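Local structure of histone-lysine n-methyltransferase, H3 lysine-4 specific (Saccharomyces cerevisiae, 2J8A) at residues A[2-7]-A[91-96]; A[16-21]-A[49-54]; A[40-45]-A[104-109]. The protein methylates histone H3 on a lysine of its N-terminal tail as the Set1 component of COMPASS, here represented by its RRM-fold domain. One frame throughout, in Å; residues are numbered along the deposited sequence.

How the contacts relate
All three contacts belong to one RRM fold. Contacts 1 and 2 meet in the sheet, where strand 4-9 pairs with strand 47-54: Ile5 N lies 2.6 Å from Ile53 O and Val7 N 2.9 Å from Tyr51 O, both probable hydrogen bonds. Contact 2 joins strand 47-54 to the chain entering helix 20-28, on one side of the sheet, whereas contact 3 involves helix 97-119, which covers the other. Contacts 2 and 3 touch through Val50 CG2 and Phe105 CD1, 3.8 Å apart. Contacts 1 and 3 have centres about 20 Å apart and do not touch, but strand 86-92 is followed, after a short loop, by helix 97-119.

Contact 1 (A[2-7]-A[91-96]); sequences SCEIVV and ILNKHS
The side chains of Glu4 and Asn93 run side by side in the same direction, the carboxylate and amide planes 35° apart. Asn93 ND2 donates to Glu4 OE1 over 3.0 Å; the nitrogen stands above the carboxylate plane, while the acceptor lies close to the plane of the amide. Below these polar ends the two CB atoms pack at 3.7 Å. With chi1 at 175° the amide of Asn93 swings to the side away from the backbone N and lies along Glu4; CB itself, placed by the backbone, packs on Val6 CG1, also at 3.7 Å. The other end of the amide, OD1, accepts a weak hydrogen bond from Leu98 N at the start of helix 97-119.

A backbone bond joins the same two residues, and two more follow along the strands. Asn93 N donates to Glu4 O (2.9 Å), its approach raised above the carbonyl plane, so two bonds tie Asn93 to Glu4. Val6 and Ile91 form an antiparallel hydrogen-bonded pair, Val6 N giving to Ile91 O and Ile91 N to Val6 O at 2.7 Å. Their side chains lie alongside each other on one face of the sheet, CG2 of Val6 4.2 Å from CG1 of Ile91, and both are covered by Ile97 of helix 97-119. Ile5 and Leu92 are a non-hydrogen-bonded pair whose side chains diverge; they pack against Ala72 and Val73, respectively, of helix 65-75 on the opposite face. This is the pairing of the first strand of an RRM with its last long strand, at the point where the chain leaves the sheet for a C-terminal helix.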
ATOM      1  N   SER A   2     -16.121   2.994  -6.885  1.00 91.93           N
ATOM      2  CA  SER A   2     -15.983   4.071  -5.826  1.00 91.59           C
ATOM      3  C   SER A   2     -15.469   3.472  -4.418  1.00 89.46           C
ATOM      4  O   SER A   2     -15.610   4.085  -3.277  1.00 89.58           O
ATOM      5  CB  SER A   2     -17.329   4.907  -5.755  1.00 92.46           C
ATOM      6  OG  SER A   2     -18.469   4.013  -5.831  1.00 95.81           O
ATOM      7  N   CYS A   3     -14.787   2.329  -4.549  1.00 85.91           N
ATOM      8  CA  CYS A   3     -14.940   1.199  -3.618  1.00 80.58           C
ATOM      9  C   CYS A   3     -13.651   0.437  -3.106  1.00 78.84           C
ATOM     10  O   CYS A   3     -13.676  -0.062  -1.960  1.00 77.91           O
ATOM     11  CB  CYS A   3     -15.807   0.172  -4.352  1.00 83.24           C
ATOM     12  SG  CYS A   3     -15.951  -1.136  -3.304  1.00 86.31           S
ATOM     13  N   GLU A   4     -12.593   0.306  -3.967  1.00 73.40           N
ATOM     14  CA  GLU A   4     -11.258  -0.166  -3.555  1.00 68.40           C
ATOM     15  C   GLU A   4     -10.325   0.839  -3.064  1.00 64.35           C
ATOM     16  O   GLU A   4     -10.280   2.007  -3.441  1.00 66.08           O
ATOM     17  CB  GLU A   4     -10.578  -0.792  -4.659  1.00 65.33           C
ATOM     18  CG  GLU A   4     -11.321  -1.845  -5.031  1.00 61.67           C
ATOM     19  CD  GLU A   4     -10.742  -2.598  -6.138  1.00 62.02           C
ATOM     20  OE1 GLU A   4     -10.398  -2.007  -7.169  1.00 63.34           O
ATOM     21  OE2 GLU A   4     -10.653  -3.837  -6.019  1.00 68.64           O
ATOM     22  N   ILE A   5      -9.490   0.390  -2.208  1.00 62.10           N
ATOM     23  CA  ILE A   5      -8.593   1.334  -1.564  1.00 60.58           C
ATOM     24  C   ILE A   5      -7.140   0.890  -1.958  1.00 58.61           C
ATOM     25  O   ILE A   5      -6.919  -0.302  -2.335  1.00 56.03           O
ATOM     26  CB  ILE A   5      -8.907   1.267  -0.097  1.00 60.93           C
ATOM     27  CG1 ILE A   5      -8.226   2.286   0.689  1.00 59.53           C
ATOM     28  CG2 ILE A   5      -8.402  -0.142   0.552  1.00 57.68           C
ATOM     29  CD1 ILE A   5      -7.819   1.435   1.951  1.00 50.95           C
ATOM     30  N   VAL A   6      -6.207   1.842  -2.048  1.00 56.78           N
ATOM     31  CA  VAL A   6      -4.859   1.351  -2.237  1.00 56.72           C
ATOM     32  C   VAL A   6      -4.022   1.919  -1.179  1.00 57.49           C
ATOM     33  O   VAL A   6      -4.145   3.178  -0.915  1.00 59.29           O
ATOM     34  CB  VAL A   6      -4.151   1.339  -3.674  1.00 55.57           C
ATOM     35  CG1 VAL A   6      -4.930   1.869  -4.755  1.00 53.57           C
ATOM     36  CG2 VAL A   6      -2.894   2.002  -3.567  1.00 54.80           C
ATOM     37  N   VAL A   7      -3.249   1.025  -0.515  1.00 55.15           N
ATOM     38  CA  VAL A   7      -2.370   1.523   0.564  1.00 54.08           C
ATOM     39  C   VAL A   7      -0.934   1.321   0.191  1.00 52.25           C
ATOM     40  O   VAL A   7      -0.532   0.194  -0.224  1.00 53.13           O
ATOM     41  CB  VAL A   7      -2.560   0.650   1.800  1.00 55.34           C
ATOM     42  CG1 VAL A   7      -1.665   1.118   2.976  1.00 52.74           C
ATOM     43  CG2 VAL A   7      -4.060   0.567   2.187  1.00 57.42           C
ATOM     44  N   ILE A  91      -5.445   5.541  -0.674  1.00 50.23           N
ATOM     45  CA  ILE A  91      -6.151   6.383  -1.642  1.00 50.10           C
ATOM     46  C   ILE A  91      -7.156   5.527  -2.439  1.00 51.04           C
ATOM     47  O   ILE A  91      -7.042   4.227  -2.386  1.00 51.93           O
ATOM     48  CB  ILE A  91      -5.186   7.005  -2.643  1.00 49.31           C
ATOM     49  CG1 ILE A  91      -4.415   5.902  -3.396  1.00 49.30           C
ATOM     50  CG2 ILE A  91      -4.396   8.096  -2.077  1.00 43.75           C
ATOM     51  CD1 ILE A  91      -3.389   6.467  -4.260  1.00 50.63           C
ATOM     52  N   LEU A  92      -8.085   6.160  -3.164  1.00 49.42           N
ATOM     53  CA  LEU A  92      -9.032   5.259  -3.899  1.00 51.52           C
ATOM     54  C   LEU A  92      -8.373   4.688  -5.133  1.00 51.53           C
ATOM     55  O   LEU A  92      -7.602   5.421  -5.871  1.00 51.74           O
ATOM     56  CB  LEU A  92     -10.314   6.009  -4.370  1.00 51.90           C
ATOM     57  CG  LEU A  92     -10.927   6.594  -3.125  1.00 50.42           C
ATOM     58  CD1 LEU A  92     -11.710   7.949  -3.395  1.00 53.63           C
ATOM     59  CD2 LEU A  92     -11.750   5.504  -2.591  1.00 42.87           C
ATOM     60  N   ASN A  93      -8.670   3.444  -5.397  1.00 50.14           N
ATOM     61  CA  ASN A  93      -7.985   2.818  -6.457  1.00 51.34           C
ATOM     62  C   ASN A  93      -8.745   3.298  -7.603  1.00 55.14           C
ATOM     63  O   ASN A  93      -9.404   2.541  -8.249  1.00 58.35           O
ATOM     64  CB  ASN A  93      -8.151   1.316  -6.415  1.00 47.86           C
ATOM     65  CG  ASN A  93      -7.518   0.698  -7.596  1.00 50.06           C
ATOM     66  OD1 ASN A  93      -6.616   1.265  -8.241  1.00 58.63           O
ATOM     67  ND2 ASN A  93      -7.919  -0.452  -7.897  1.00 47.09           N
ATOM     68  N   LYS A  94      -8.819   4.570  -7.857  1.00 59.57           N
ATOM     69  CA  LYS A  94      -9.482   5.019  -9.128  1.00 61.64           C
ATOM     70  C   LYS A  94      -8.423   5.379 -10.200  1.00 60.19           C
ATOM     71  O   LYS A  94      -7.271   5.686  -9.933  1.00 62.37           O
ATOM     72  CB  LYS A  94     -10.551   6.094  -8.866  1.00 61.22           C
ATOM     73  CG  LYS A  94     -11.981   5.414  -8.604  1.00 63.20           C
ATOM     74  CD  LYS A  94     -13.183   6.342  -9.208  1.00 69.29           C
ATOM     75  CE  LYS A  94     -14.628   5.847  -8.802  1.00 80.64           C
ATOM     76  NZ  LYS A  94     -14.988   6.498  -7.347  1.00 91.61           N
ATOM     77  N   HIS A  95      -8.788   5.260 -11.438  1.00 60.79           N
ATOM     78  CA  HIS A  95      -7.906   5.509 -12.549  1.00 59.54           C
ATOM     79  C   HIS A  95      -6.690   4.791 -12.556  1.00 58.99           C
ATOM     80  O   HIS A  95      -5.694   5.328 -12.898  1.00 60.46           O
ATOM     81  CB  HIS A  95      -7.618   6.956 -12.698  1.00 59.51           C
ATOM     82  CG  HIS A  95      -8.671   7.614 -13.481  1.00 62.47           C
ATOM     83  ND1 HIS A  95      -9.554   8.532 -12.922  1.00 61.07           N
ATOM     84  CD2 HIS A  95      -9.072   7.386 -14.769  1.00 64.23           C
ATOM     85  CE1 HIS A  95     -10.406   8.899 -13.879  1.00 67.85           C
ATOM     86  NE2 HIS A  95     -10.125   8.240 -15.010  1.00 65.03           N
ATOM     87  N   SER A  96      -6.727   3.536 -12.175  1.00 60.10           N
ATOM     88  CA  SER A  96      -5.460   2.708 -12.268  1.00 58.03           C
ATOM     89  C   SER A  96      -4.277   3.026 -11.425  1.00 53.83           C
ATOM     90  O   SER A  96      -3.214   2.735 -11.789  1.00 56.10           O
ATOM     91  CB  SER A  96      -5.000   2.698 -13.723  1.00 56.81           C
ATOM     92  OG  SER A  96      -5.468   1.409 -14.118  1.00 62.98           O
TER

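Contact 2 (A[16-21]-A[49-54]); sequences TNIQDI and HVYLIK
His49 and Tyr51, on one face of strand 47-54, meet Thr16, Ile18 and Asp20 of the chain that leads into helix 20-28. In the beta-alpha-beta-beta-alpha-beta order of an RRM these are the third strand and the approach to the first helix, and the contact lies on the side of the sheet turned away from helix 97-119.

One polar bond spans the contact. His49 NE2 donates to Thr16 O over 3.0 Å, but the bond is well off straight at the hydrogen and weak; the carbonyl oxygen stands oblique to the imidazole. The Thr16 hydroxyl is close to the same side chain, OG1 being 3.3 Å from His49 CD2. A chi1 of -70° sends the imidazole toward the loop, and the turn about chi2 (42°) brings CD2 and NE2 to Thr16.

Apolar packing is supplied by Ile18, a buried residue whose CB points at the strand. Its methyl CG2 is shared by both aromatic residues, lying 3.9 Å from His49 CD2 and 3.9 Å from Tyr51 OH. The phenol oxygen of Tyr51 sits over one face of the imidazole, offset toward the rim. Met84, from a loop, also touches Ile18.

A carboxylate meets the edge of the Tyr51 ring. Asp20, which also touches Ala38 of strand 35-40, sets its carboxylate almost perpendicular to the phenol, the planes 86° apart. Its OD1 lies in the ring plane, 3.5 Å from the edge carbon Tyr51 CE1.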
ATOM      1  N   THR A  16      10.201  -2.268   6.739  1.00 83.90           N
ATOM      2  CA  THR A  16       9.416  -3.133   7.610  1.00 79.45           C
ATOM      3  C   THR A  16       9.198  -4.475   6.968  1.00 77.33           C
ATOM      4  O   THR A  16       9.479  -4.793   5.791  1.00 74.61           O
ATOM      5  CB  THR A  16       7.988  -2.683   7.970  1.00 80.32           C
ATOM      6  OG1 THR A  16       7.462  -1.990   6.845  1.00 75.17           O
ATOM      7  CG2 THR A  16       7.776  -1.944   9.460  1.00 80.69           C
ATOM      8  N   ASN A  17       8.620  -5.250   7.851  1.00 75.26           N
ATOM      9  CA  ASN A  17       8.402  -6.643   7.719  1.00 73.15           C
ATOM     10  C   ASN A  17       7.105  -6.705   8.462  1.00 71.45           C
ATOM     11  O   ASN A  17       6.879  -7.588   9.304  1.00 71.62           O
ATOM     12  CB  ASN A  17       9.454  -7.306   8.590  1.00 72.02           C
ATOM     13  CG  ASN A  17       9.325  -6.851   9.988  1.00 69.56           C
ATOM     14  OD1 ASN A  17       9.731  -7.520  10.900  1.00 62.39           O
ATOM     15  ND2 ASN A  17       8.739  -5.661  10.167  1.00 74.44           N
ATOM     16  N   ILE A  18       6.323  -5.655   8.284  1.00 69.73           N
ATOM     17  CA  ILE A  18       4.961  -5.634   8.809  1.00 68.75           C
ATOM     18  C   ILE A  18       4.296  -6.728   8.003  1.00 68.41           C
ATOM     19  O   ILE A  18       4.722  -6.964   6.873  1.00 68.14           O
ATOM     20  CB  ILE A  18       4.354  -4.313   8.536  1.00 67.18           C
ATOM     21  CG1 ILE A  18       3.031  -4.229   9.199  1.00 64.64           C
ATOM     22  CG2 ILE A  18       4.003  -4.211   7.062  1.00 70.28           C
ATOM     23  CD1 ILE A  18       2.793  -2.796   9.526  1.00 63.84           C
ATOM     24  N   GLN A  19       3.366  -7.487   8.553  1.00 69.30           N
ATOM     25  CA  GLN A  19       2.780  -8.461   7.623  1.00 71.19           C
ATOM     26  C   GLN A  19       1.324  -8.330   7.331  1.00 70.87           C
ATOM     27  O   GLN A  19       0.568  -7.590   7.995  1.00 72.44           O
ATOM     28  CB  GLN A  19       3.295  -9.950   7.637  1.00 73.15           C
ATOM     29  CG  GLN A  19       4.172 -10.402   8.873  1.00 78.44           C
ATOM     30  CD  GLN A  19       3.327 -10.345  10.201  1.00 81.46           C
ATOM     31  OE1 GLN A  19       3.178 -11.398  10.919  1.00 69.26           O
ATOM     32  NE2 GLN A  19       2.734  -9.087  10.516  1.00 80.49           N
ATOM     33  N   ASP A  20       0.971  -8.975   6.240  1.00 69.14           N
ATOM     34  CA  ASP A  20      -0.227  -8.638   5.616  1.00 67.43           C
ATOM     35  C   ASP A  20      -1.287  -8.466   6.640  1.00 67.75           C
ATOM     36  O   ASP A  20      -1.684  -7.341   6.909  1.00 68.62           O
ATOM     37  CB  ASP A  20      -0.500  -9.659   4.583  1.00 67.03           C
ATOM     38  CG  ASP A  20       0.499  -9.568   3.467  1.00 68.89           C
ATOM     39  OD1 ASP A  20       1.128  -8.443   3.385  1.00 78.53           O
ATOM     40  OD2 ASP A  20       0.654 -10.523   2.654  1.00 63.55           O
ATOM     41  N   ILE A  21      -1.726  -9.570   7.203  1.00 67.75           N
ATOM     42  CA  ILE A  21      -2.545  -9.607   8.352  1.00 69.56           C
ATOM     43  C   ILE A  21      -2.630  -8.281   9.232  1.00 69.00           C
ATOM     44  O   ILE A  21      -3.606  -7.548   9.247  1.00 68.55           O
ATOM     45  CB  ILE A  21      -2.132 -10.852   9.205  1.00 71.45           C
ATOM     46  CG1 ILE A  21      -1.995 -12.246   8.340  1.00 78.04           C
ATOM     47  CG2 ILE A  21      -3.248 -10.965  10.296  1.00 69.82           C
ATOM     48  CD1 ILE A  21      -0.949 -12.557   6.776  1.00 71.62           C
ATOM     49  N   HIS A  49       4.798  -3.618  -0.099  1.00 53.36           N
ATOM     50  CA  HIS A  49       4.107  -2.909   1.026  1.00 54.77           C
ATOM     51  C   HIS A  49       3.183  -1.898   0.368  1.00 54.79           C
ATOM     52  O   HIS A  49       3.188  -0.655   0.687  1.00 55.63           O
ATOM     53  CB  HIS A  49       5.100  -2.207   1.939  1.00 54.05           C
ATOM     54  CG  HIS A  49       5.892  -3.183   2.724  1.00 62.38           C
ATOM     55  ND1 HIS A  49       6.396  -4.341   2.166  1.00 73.54           N
ATOM     56  CD2 HIS A  49       6.237  -3.232   4.030  1.00 69.67           C
ATOM     57  CE1 HIS A  49       6.993  -5.075   3.087  1.00 69.79           C
ATOM     58  NE2 HIS A  49       6.915  -4.419   4.234  1.00 72.69           N
ATOM     59  N   VAL A  50       2.400  -2.497  -0.513  1.00 52.70           N
ATOM     60  CA  VAL A  50       1.442  -1.902  -1.330  1.00 52.37           C
ATOM     61  C   VAL A  50       0.357  -2.999  -1.542  1.00 54.16           C
ATOM     62  O   VAL A  50       0.603  -4.160  -2.180  1.00 52.56           O
ATOM     63  CB  VAL A  50       2.041  -1.619  -2.734  1.00 53.62           C
ATOM     64  CG1 VAL A  50       0.928  -1.415  -3.783  1.00 49.42           C
ATOM     65  CG2 VAL A  50       2.952  -0.461  -2.743  1.00 50.62           C
ATOM     66  N   TYR A  51      -0.857  -2.621  -1.076  1.00 54.36           N
ATOM     67  CA  TYR A  51      -2.069  -3.534  -0.986  1.00 53.18           C
ATOM     68  C   TYR A  51      -3.270  -2.917  -1.639  1.00 52.45           C
ATOM     69  O   TYR A  51      -3.455  -1.688  -1.474  1.00 52.80           O
ATOM     70  CB  TYR A  51      -2.430  -3.525   0.420  1.00 53.79           C
ATOM     71  CG  TYR A  51      -1.243  -3.662   1.259  1.00 57.02           C
ATOM     72  CD1 TYR A  51      -0.742  -4.977   1.527  1.00 58.76           C
ATOM     73  CD2 TYR A  51      -0.560  -2.547   1.798  1.00 53.98           C
ATOM     74  CE1 TYR A  51       0.334  -5.176   2.347  1.00 51.74           C
ATOM     75  CE2 TYR A  51       0.593  -2.778   2.607  1.00 48.13           C
ATOM     76  CZ  TYR A  51       0.961  -4.082   2.871  1.00 51.96           C
ATOM     77  OH  TYR A  51       2.029  -4.460   3.656  1.00 63.39           O
ATOM     78  N   LEU A  52      -4.009  -3.719  -2.372  1.00 51.93           N
ATOM     79  CA  LEU A  52      -5.297  -3.404  -2.857  1.00 55.71           C
ATOM     80  C   LEU A  52      -6.292  -4.014  -1.884  1.00 60.14           C
ATOM     81  O   LEU A  52      -6.456  -5.297  -1.808  1.00 61.37           O
ATOM     82  CB  LEU A  52      -5.596  -4.230  -4.107  1.00 56.17           C
ATOM     83  CG  LEU A  52      -6.448  -3.622  -5.264  1.00 55.58           C
ATOM     84  CD1 LEU A  52      -7.226  -4.634  -6.114  1.00 49.83           C
ATOM     85  CD2 LEU A  52      -7.232  -2.387  -4.850  1.00 47.35           C
ATOM     86  N   ILE A  53      -7.015  -3.158  -1.163  1.00 63.00           N
ATOM     87  CA  ILE A  53      -8.203  -3.639  -0.395  1.00 64.34           C
ATOM     88  C   ILE A  53      -9.522  -3.141  -0.977  1.00 65.15           C
ATOM     89  O   ILE A  53      -9.685  -1.957  -1.121  1.00 64.30           O
ATOM     90  CB  ILE A  53      -8.136  -3.100   0.962  1.00 63.69           C
ATOM     91  CG1 ILE A  53      -6.727  -3.336   1.468  1.00 61.55           C
ATOM     92  CG2 ILE A  53      -9.139  -3.789   1.763  1.00 63.12           C
ATOM     93  CD1 ILE A  53      -6.576  -2.817   2.816  1.00 62.57           C
ATOM     94  N   LYS A  54     -10.431  -4.052  -1.291  1.00 67.85           N
ATOM     95  CA  LYS A  54     -11.766  -3.761  -1.889  1.00 70.21           C
ATOM     96  C   LYS A  54     -12.803  -4.071  -0.890  1.00 71.81           C
ATOM     97  O   LYS A  54     -12.795  -5.186  -0.270  1.00 72.26           O
ATOM     98  CB  LYS A  54     -11.978  -4.651  -3.091  1.00 70.55           C
ATOM     99  CG  LYS A  54     -13.250  -5.373  -3.253  1.00 72.81           C
ATOM    100  CD  LYS A  54     -14.261  -4.597  -4.085  1.00 83.27           C
ATOM    101  CE  LYS A  54     -14.539  -5.132  -5.518  1.00 83.86           C
ATOM    102  NZ  LYS A  54     -15.307  -3.968  -6.170  1.00 86.23           N
TER

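Contact 3 (A[40-45]-A[104-109]); sequences NDPNSA and KFVEIN
Asp41 and Asn109 form the close part of this contact, their side chains sliding past each other in opposite directions. Asn109 ND2 donates to Asp41 OD1 over 3.1 Å in a fairly straight bond (161° at the hydrogen). The carboxylate uses its anti lone pair, and its plane is only 17° from that of the amide, so the flat groups are nearly coplanar. Asn109 CB also packs on Asp41 OD1, at 3.4 Å. Asp41 is a buried residue, and its second oxygen, OD2, turns back into the loop to accept from Ser44 N (2.8 Å), well above the carboxylate plane. Holding both oxygens in this way should restrict rotation of the group.

Toward solvent the packing is looser. The exposed Pro42 rests its CD 4.3 Å from Val106 CG2, and Asn43 crosses Val106 at about a right angle, bringing ND2 to 3.5 Å from CG1. Ser44 OG is hydrogen-bonded to Leu46 N, further along the loop.

The arrangement is an Asx motif at Asp41, in the loop between the second and third strands of the RRM, fastened to the C-terminal helix that covers the sheet.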
ATOM      1  N   ASN A  40       4.128  -7.915  -4.583  1.00 53.53           N
ATOM      2  CA  ASN A  40       5.600  -8.021  -4.580  1.00 55.79           C
ATOM      3  C   ASN A  40       6.382  -7.519  -5.820  1.00 55.89           C
ATOM      4  O   ASN A  40       5.868  -7.566  -6.928  1.00 55.33           O
ATOM      5  CB  ASN A  40       6.056  -9.447  -4.379  1.00 55.78           C
ATOM      6  CG  ASN A  40       5.454 -10.124  -3.196  1.00 54.86           C
ATOM      7  OD1 ASN A  40       5.357  -9.613  -2.032  1.00 48.22           O
ATOM      8  ND2 ASN A  40       5.128 -11.382  -3.462  1.00 57.04           N
ATOM      9  N   ASP A  41       7.655  -7.169  -5.674  1.00 54.99           N
ATOM     10  CA  ASP A  41       8.331  -6.758  -6.883  1.00 55.37           C
ATOM     11  C   ASP A  41       8.497  -8.056  -7.791  1.00 53.71           C
ATOM     12  O   ASP A  41       9.060  -9.011  -7.375  1.00 55.47           O
ATOM     13  CB  ASP A  41       9.584  -5.885  -6.479  1.00 55.28           C
ATOM     14  CG  ASP A  41      10.647  -5.840  -7.537  1.00 60.70           C
ATOM     15  OD1 ASP A  41      11.598  -5.018  -7.415  1.00 69.14           O
ATOM     16  OD2 ASP A  41      10.561  -6.653  -8.509  1.00 69.06           O
ATOM     17  N   PRO A  42       7.933  -8.140  -8.980  1.00 51.60           N
ATOM     18  CA  PRO A  42       8.113  -9.361  -9.721  1.00 53.37           C
ATOM     19  C   PRO A  42       9.537  -9.655  -9.916  1.00 56.53           C
ATOM     20  O   PRO A  42       9.894 -10.729 -10.204  1.00 60.72           O
ATOM     21  CB  PRO A  42       7.764  -8.965 -11.099  1.00 51.43           C
ATOM     22  CG  PRO A  42       6.727  -7.999 -10.874  1.00 50.17           C
ATOM     23  CD  PRO A  42       7.150  -7.195  -9.721  1.00 50.58           C
ATOM     24  N   ASN A  43      10.359  -8.651  -9.879  1.00 58.02           N
ATOM     25  CA  ASN A  43      11.704  -8.846 -10.275  1.00 58.52           C
ATOM     26  C   ASN A  43      12.490  -9.323  -9.057  1.00 58.92           C
ATOM     27  O   ASN A  43      13.252 -10.231  -9.145  1.00 61.80           O
ATOM     28  CB  ASN A  43      12.234  -7.522 -10.854  1.00 57.80           C
ATOM     29  CG  ASN A  43      11.299  -6.988 -11.827  1.00 59.27           C
ATOM     30  OD1 ASN A  43      11.049  -7.627 -12.883  1.00 63.80           O
ATOM     31  ND2 ASN A  43      10.601  -5.930 -11.447  1.00 57.48           N
ATOM     32  N   SER A  44      12.391  -8.739  -7.915  1.00 57.12           N
ATOM     33  CA  SER A  44      13.222  -9.292  -6.927  1.00 56.76           C
ATOM     34  C   SER A  44      12.397 -10.146  -5.960  1.00 57.02           C
ATOM     35  O   SER A  44      12.877 -10.688  -4.980  1.00 58.83           O
ATOM     36  CB  SER A  44      13.802  -8.135  -6.183  1.00 58.09           C
ATOM     37  OG  SER A  44      12.767  -7.318  -5.595  1.00 58.47           O
ATOM     38  N   ALA A  45      11.121 -10.264  -6.171  1.00 56.60           N
ATOM     39  CA  ALA A  45      10.261 -10.745  -5.043  1.00 54.09           C
ATOM     40  C   ALA A  45      10.150  -9.911  -3.797  1.00 53.58           C
ATOM     41  O   ALA A  45       9.385 -10.394  -2.941  1.00 53.66           O
ATOM     42  CB  ALA A  45      10.531 -12.207  -4.663  1.00 51.26           C
ATOM     43  N   LYS A 104       5.639   2.133  -9.439  1.00 46.97           N
ATOM     44  CA  LYS A 104       6.493   3.058  -8.715  1.00 46.89           C
ATOM     45  C   LYS A 104       7.473   2.402  -7.978  1.00 46.97           C
ATOM     46  O   LYS A 104       8.746   2.661  -7.936  1.00 48.15           O
ATOM     47  CB  LYS A 104       5.624   3.987  -7.820  1.00 47.02           C
ATOM     48  CG  LYS A 104       6.136   5.338  -7.218  1.00 51.02           C
ATOM     49  CD  LYS A 104       5.618   5.729  -5.709  1.00 50.36           C
ATOM     50  CE  LYS A 104       5.445   7.425  -5.500  1.00 59.25           C
ATOM     51  NZ  LYS A 104       6.830   7.968  -4.649  1.00 63.94           N
ATOM     52  N   PHE A 105       6.997   1.481  -7.183  1.00 47.77           N
ATOM     53  CA  PHE A 105       7.938   0.929  -6.274  1.00 45.36           C
ATOM     54  C   PHE A 105       8.879  -0.049  -6.897  1.00 44.40           C
ATOM     55  O   PHE A 105      10.007  -0.009  -6.397  1.00 47.28           O
ATOM     56  CB  PHE A 105       7.198   0.361  -5.031  1.00 43.73           C
ATOM     57  CG  PHE A 105       6.620   1.438  -4.133  1.00 42.93           C
ATOM     58  CD1 PHE A 105       5.396   1.971  -4.356  1.00 37.52           C
ATOM     59  CD2 PHE A 105       7.338   2.021  -3.062  1.00 41.59           C
ATOM     60  CE1 PHE A 105       4.901   3.068  -3.604  1.00 41.40           C
ATOM     61  CE2 PHE A 105       6.869   3.148  -2.217  1.00 40.35           C
ATOM     62  CZ  PHE A 105       5.619   3.657  -2.496  1.00 46.97           C
ATOM     63  N   VAL A 106       8.520  -0.745  -7.968  1.00 42.61           N
ATOM     64  CA  VAL A 106       9.418  -1.498  -8.719  1.00 39.84           C
ATOM     65  C   VAL A 106      10.601  -0.589  -9.079  1.00 42.12           C
ATOM     66  O   VAL A 106      11.828  -0.928  -8.758  1.00 43.62           O
ATOM     67  CB  VAL A 106       8.639  -2.038  -9.762  1.00 37.31           C
ATOM     68  CG1 VAL A 106       9.614  -2.703 -10.629  1.00 35.13           C
ATOM     69  CG2 VAL A 106       7.607  -2.941  -9.142  1.00 31.65           C
ATOM     70  N   GLU A 107      10.298   0.706  -9.411  1.00 43.66           N
ATOM     71  CA  GLU A 107      11.377   1.466  -9.900  1.00 42.91           C
ATOM     72  C   GLU A 107      12.106   1.988  -8.721  1.00 43.96           C
ATOM     73  O   GLU A 107      13.276   2.110  -8.820  1.00 46.35           O
ATOM     74  CB  GLU A 107      10.589   2.490 -10.761  1.00 41.88           C
ATOM     75  CG  GLU A 107       9.651   1.792 -11.813  1.00 47.64           C
ATOM     76  CD  GLU A 107       8.774   2.899 -12.660  1.00 53.99           C
ATOM     77  OE1 GLU A 107       9.257   4.052 -12.857  1.00 61.51           O
ATOM     78  OE2 GLU A 107       7.664   2.705 -13.160  1.00 60.22           O
ATOM     79  N   ILE A 108      11.524   2.042  -7.562  1.00 45.16           N
ATOM     80  CA  ILE A 108      12.373   2.432  -6.501  1.00 46.58           C
ATOM     81  C   ILE A 108      13.466   1.308  -6.409  1.00 48.25           C
ATOM     82  O   ILE A 108      14.664   1.648  -6.284  1.00 48.50           O
ATOM     83  CB  ILE A 108      11.701   2.721  -5.327  1.00 45.36           C
ATOM     84  CG1 ILE A 108      10.671   3.824  -5.675  1.00 46.66           C
ATOM     85  CG2 ILE A 108      12.886   2.962  -4.381  1.00 42.81           C
ATOM     86  CD1 ILE A 108      10.482   4.761  -4.331  1.00 53.53           C
ATOM     87  N   ASN A 109      13.119   0.047  -6.676  1.00 48.86           N
ATOM     88  CA  ASN A 109      13.909  -0.988  -6.367  1.00 48.88           C
ATOM     89  C   ASN A 109      14.858  -1.062  -7.471  1.00 50.52           C
ATOM     90  O   ASN A 109      16.018  -1.194  -7.161  1.00 51.04           O
ATOM     91  CB  ASN A 109      13.058  -2.154  -6.292  1.00 50.68           C
ATOM     92  CG  ASN A 109      12.377  -2.264  -4.957  1.00 54.55           C
ATOM     93  OD1 ASN A 109      12.598  -1.429  -4.072  1.00 63.16           O
ATOM     94  ND2 ASN A 109      11.513  -3.296  -4.793  1.00 56.89           N
TER